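PDB 3D0K: putative poly(3-hydroxybutyrate) depolymerase LpqC from Bordetella parapertussis 12822, which probably hydrolyses ester bonds, as a putative poly(3-hydroxybutyrate) depolymerase with the sandwich architecture of an alpha/beta hydrolase. Local coordinates for residues L9-H21 with R126-D138. Sequence-based numbering, arbitrary orientation. Where two conformers were deposited one is given.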
# COMPACT_ATOMS: atom_id res chain seq x y z
N LEU A 9 -15.86 17.19 18.73
CA LEU A 9 -15.91 16.10 17.70
C LEU A 9 -14.63 15.28 17.60
O LEU A 9 -13.51 15.82 17.62
CB LEU A 9 -16.28 16.60 16.29
CG LEU A 9 -17.69 16.27 15.75
CD1 LEU A 9 -18.81 16.86 16.58
CD2 LEU A 9 -17.85 16.67 14.29
N THR A 10 -14.79 13.97 17.47
CA THR A 10 -13.63 13.12 17.30
C THR A 10 -13.50 12.83 15.79
O THR A 10 -14.45 13.12 15.01
CB THR A 10 -13.84 11.80 18.05
OG1 THR A 10 -14.96 11.13 17.47
CG2 THR A 10 -14.16 12.07 19.55
N ASN A 11 -12.37 12.24 15.41
CA ASN A 11 -12.17 11.76 14.04
C ASN A 11 -13.24 10.76 13.62
O ASN A 11 -13.69 10.79 12.49
CB ASN A 11 -10.79 11.13 13.85
CG ASN A 11 -9.70 12.17 13.60
OD1 ASN A 11 -10.00 13.28 13.12
ND2 ASN A 11 -8.46 11.84 13.93
N ALA A 12 -13.68 9.91 14.56
CA ALA A 12 -14.75 8.95 14.25
C ALA A 12 -16.06 9.71 13.94
O ALA A 12 -16.74 9.38 12.97
CB ALA A 12 -14.96 7.96 15.38
N ASP A 13 -16.38 10.72 14.75
CA ASP A 13 -17.60 11.55 14.51
C ASP A 13 -17.54 12.21 13.15
O ASP A 13 -18.50 12.15 12.41
CB ASP A 13 -17.81 12.63 15.57
CG ASP A 13 -17.96 12.07 16.97
OD1 ASP A 13 -18.58 10.98 17.10
OD2 ASP A 13 -17.45 12.72 17.94
N ARG A 14 -16.41 12.82 12.84
CA ARG A 14 -16.19 13.43 11.50
C ARG A 14 -16.41 12.46 10.36
O ARG A 14 -17.14 12.77 9.40
CB ARG A 14 -14.81 14.09 11.39
CG ARG A 14 -14.85 15.45 12.06
CD ARG A 14 -13.55 16.25 11.89
NE ARG A 14 -12.61 15.84 12.93
CZ ARG A 14 -12.55 16.35 14.15
NH1 ARG A 14 -13.38 17.33 14.54
NH2 ARG A 14 -11.66 15.87 15.01
N ILE A 15 -15.85 11.27 10.51
CA ILE A 15 -15.94 10.24 9.47
C ILE A 15 -17.40 9.80 9.33
O ILE A 15 -17.85 9.53 8.24
CB ILE A 15 -15.00 9.02 9.75
CG1 ILE A 15 -13.54 9.41 9.51
CG2 ILE A 15 -15.39 7.80 8.83
CD1 ILE A 15 -12.54 8.37 9.94
N ALA A 16 -18.12 9.70 10.45
CA ALA A 16 -19.54 9.33 10.42
C ALA A 16 -20.37 10.33 9.60
O ALA A 16 -21.27 9.94 8.85
CB ALA A 16 -20.09 9.20 11.87
N LEU A 17 -20.01 11.60 9.69
CA LEU A 17 -20.75 12.67 8.99
C LEU A 17 -20.36 12.79 7.51
O LEU A 17 -21.15 13.27 6.69
CB LEU A 17 -20.45 14.00 9.67
CG LEU A 17 -21.03 14.20 11.08
CD1 LEU A 17 -20.48 15.47 11.76
CD2 LEU A 17 -22.54 14.23 10.98
N GLU A 18 -19.14 12.39 7.18
CA GLU A 18 -18.60 12.61 5.82
C GLU A 18 -18.72 11.39 4.93
O GLU A 18 -18.75 11.51 3.70
CB GLU A 18 -17.12 12.99 5.88
CG GLU A 18 -16.83 14.39 6.52
CD GLU A 18 -16.80 15.54 5.50
OE1 GLU A 18 -17.62 15.51 4.54
OE2 GLU A 18 -15.94 16.47 5.66
N LEU A 19 -18.76 10.20 5.54
CA LEU A 19 -18.69 8.97 4.76
C LEU A 19 -20.03 8.21 4.82
O LEU A 19 -20.14 7.07 4.34
CB LEU A 19 -17.53 8.13 5.30
CG LEU A 19 -16.71 7.26 4.38
CD1 LEU A 19 -16.41 7.99 3.07
CD2 LEU A 19 -15.42 6.79 5.07
N GLY A 20 -21.04 8.86 5.39
CA GLY A 20 -22.36 8.25 5.56
C GLY A 20 -23.12 8.12 4.25
O GLY A 20 -23.95 7.21 4.10
N HIS A 21 -22.85 9.03 3.32
CA HIS A 21 -23.57 9.08 2.05
C HIS A 21 -22.71 8.68 0.87
O HIS A 21 -21.48 8.75 0.92
CB HIS A 21 -24.21 10.46 1.79
CG HIS A 21 -23.27 11.61 1.94
ND1 HIS A 21 -23.69 12.87 2.32
CD2 HIS A 21 -21.92 11.71 1.77
CE1 HIS A 21 -22.66 13.69 2.37
NE2 HIS A 21 -21.57 13.01 2.05
N ARG A 126 -5.01 3.36 12.09
CA ARG A 126 -5.74 4.33 12.93
C ARG A 126 -6.99 4.84 12.21
O ARG A 126 -8.08 4.95 12.82
CB ARG A 126 -4.85 5.51 13.32
CG ARG A 126 -3.60 5.11 14.07
CD ARG A 126 -2.91 6.35 14.64
NE ARG A 126 -1.93 5.99 15.66
CZ ARG A 126 -0.61 6.09 15.50
NH1 ARG A 126 -0.10 6.53 14.36
NH2 ARG A 126 0.19 5.76 16.50
N VAL A 127 -6.84 5.14 10.92
CA VAL A 127 -7.96 5.59 10.13
C VAL A 127 -9.01 4.49 10.10
O VAL A 127 -10.20 4.78 10.31
CB VAL A 127 -7.56 5.97 8.67
CG1 VAL A 127 -8.82 6.11 7.78
CG2 VAL A 127 -6.72 7.26 8.68
N LEU A 128 -8.56 3.23 9.89
CA LEU A 128 -9.52 2.08 9.90
C LEU A 128 -10.27 1.98 11.23
O LEU A 128 -11.48 1.73 11.26
CB LEU A 128 -8.82 0.73 9.57
CG LEU A 128 -8.28 0.60 8.11
CD1 LEU A 128 -7.32 -0.61 7.94
CD2 LEU A 128 -9.43 0.54 7.10
N ALA A 129 -9.57 2.20 12.34
CA ALA A 129 -10.24 2.07 13.67
C ALA A 129 -11.32 3.16 13.81
O ALA A 129 -12.38 2.95 14.44
CB ALA A 129 -9.19 2.23 14.76
N ASN A 130 -11.06 4.32 13.21
CA ASN A 130 -12.01 5.38 13.19
C ASN A 130 -13.22 5.18 12.29
O ASN A 130 -14.35 5.61 12.67
CB ASN A 130 -11.32 6.74 13.04
CG ASN A 130 -10.81 7.25 14.39
OD1 ASN A 130 -11.51 7.18 15.39
ND2 ASN A 130 -9.59 7.74 14.41
N ILE A 131 -13.00 4.52 11.16
CA ILE A 131 -14.09 4.11 10.24
C ILE A 131 -14.99 3.13 10.98
O ILE A 131 -16.22 3.22 10.93
CB ILE A 131 -13.50 3.50 8.93
CG1 ILE A 131 -12.80 4.61 8.13
CG2 ILE A 131 -14.58 2.80 8.04
CD1 ILE A 131 -12.15 4.13 6.81
N ARG A 132 -14.36 2.20 11.70
CA ARG A 132 -15.12 1.28 12.55
C ARG A 132 -15.85 1.92 13.75
O ARG A 132 -17.00 1.56 14.01
CB ARG A 132 -14.17 0.17 13.02
CG ARG A 132 -14.78 -1.22 13.14
CD ARG A 132 -13.63 -2.21 13.34
NE ARG A 132 -12.98 -2.06 14.64
CZ ARG A 132 -12.89 -3.04 15.55
NH1 ARG A 132 -13.41 -4.25 15.31
NH2 ARG A 132 -12.29 -2.80 16.71
N ALA A 133 -15.21 2.84 14.46
CA ALA A 133 -15.87 3.56 15.55
C ALA A 133 -16.99 4.42 15.00
O ALA A 133 -17.98 4.61 15.67
CB ALA A 133 -14.87 4.41 16.38
N ALA A 134 -16.88 4.87 13.74
CA ALA A 134 -17.93 5.69 13.11
C ALA A 134 -19.12 4.83 12.71
O ALA A 134 -20.18 5.35 12.36
CB ALA A 134 -17.35 6.37 11.84
N GLU A 135 -18.93 3.50 12.75
CA GLU A 135 -19.95 2.49 12.35
C GLU A 135 -20.22 2.60 10.85
O GLU A 135 -21.32 2.27 10.38
CB GLU A 135 -21.26 2.59 13.16
CG GLU A 135 -21.15 2.19 14.66
CD GLU A 135 -22.51 2.20 15.37
OE1 GLU A 135 -23.11 3.30 15.60
OE2 GLU A 135 -23.01 1.11 15.70
N ILE A 136 -19.23 3.09 10.10
CA ILE A 136 -19.35 3.21 8.65
C ILE A 136 -19.11 1.82 8.03
O ILE A 136 -19.78 1.41 7.07
CB ILE A 136 -18.39 4.30 8.10
CG1 ILE A 136 -18.87 5.71 8.50
CG2 ILE A 136 -18.21 4.17 6.58
CD1 ILE A 136 -20.26 6.11 7.96
N ALA A 137 -18.14 1.09 8.58
CA ALA A 137 -17.82 -0.23 8.06
C ALA A 137 -17.32 -1.07 9.19
O ALA A 137 -16.64 -0.55 10.10
CB ALA A 137 -16.73 -0.12 6.95
N ASP A 138 -17.61 -2.37 9.18
CA ASP A 138 -17.06 -3.14 10.28
C ASP A 138 -15.58 -3.53 10.13
O ASP A 138 -14.97 -3.93 11.10
CB ASP A 138 -17.93 -4.31 10.74
CG ASP A 138 -18.35 -5.16 9.63
OD1 ASP A 138 -19.56 -5.58 9.64
OD2 ASP A 138 -17.48 -5.42 8.76
O HOH W 1 -12.27 9.13 17.11
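Ala-12 and Asn-130 mark the crossing of helices 11-18 and 126-133, whose axes approach to 7.9 Å at -65°, a separation that small side chains permit. Ala-12 CB lies 3.7 Å from Ala-133 CB, and the methyl of Ala-134 is set against the backbone of the first helix, CB 3.3 Å from Ala-12 O. Ile-15 packs against Asn-130, Ile-131, Ala-134 and Ile-136. Its CG1 stands anti to the carbonyl carbon (chi1 -72°) and the chain runs on extended, which carries CD1 to 3.7 Å from Asn-130 CB, the two side chains crossing at about a right angle; CG2 faces Ala-134 CB and Ile-136 CG1. The polar link is indirect: one water accepts from Ala-12 N in the first turn of its helix and donates to Asn-130 OD1 at 2.7 Å. The amide's other end, ND2, bonds Tyr-29 OH, so both ends of the group are held. In the same turn Thr-10 and Asp-13 form a capping box, Asp-13 N reaching Thr-10 OG1 at 165°. Past the second helix, a Schellman motif with positive phi at Glu-135 swings the chain aside, and Ile-136 extends CD1 to 3.7 Å from Leu-19 O. The N-terminal helix thus packs beside helix 122-133 on one side of the central sheet: Ile-15 and Val-127 both touch Tyr-29 of edge strand 23-29, while Leu-19 and Ile-136 reach strand 40-46.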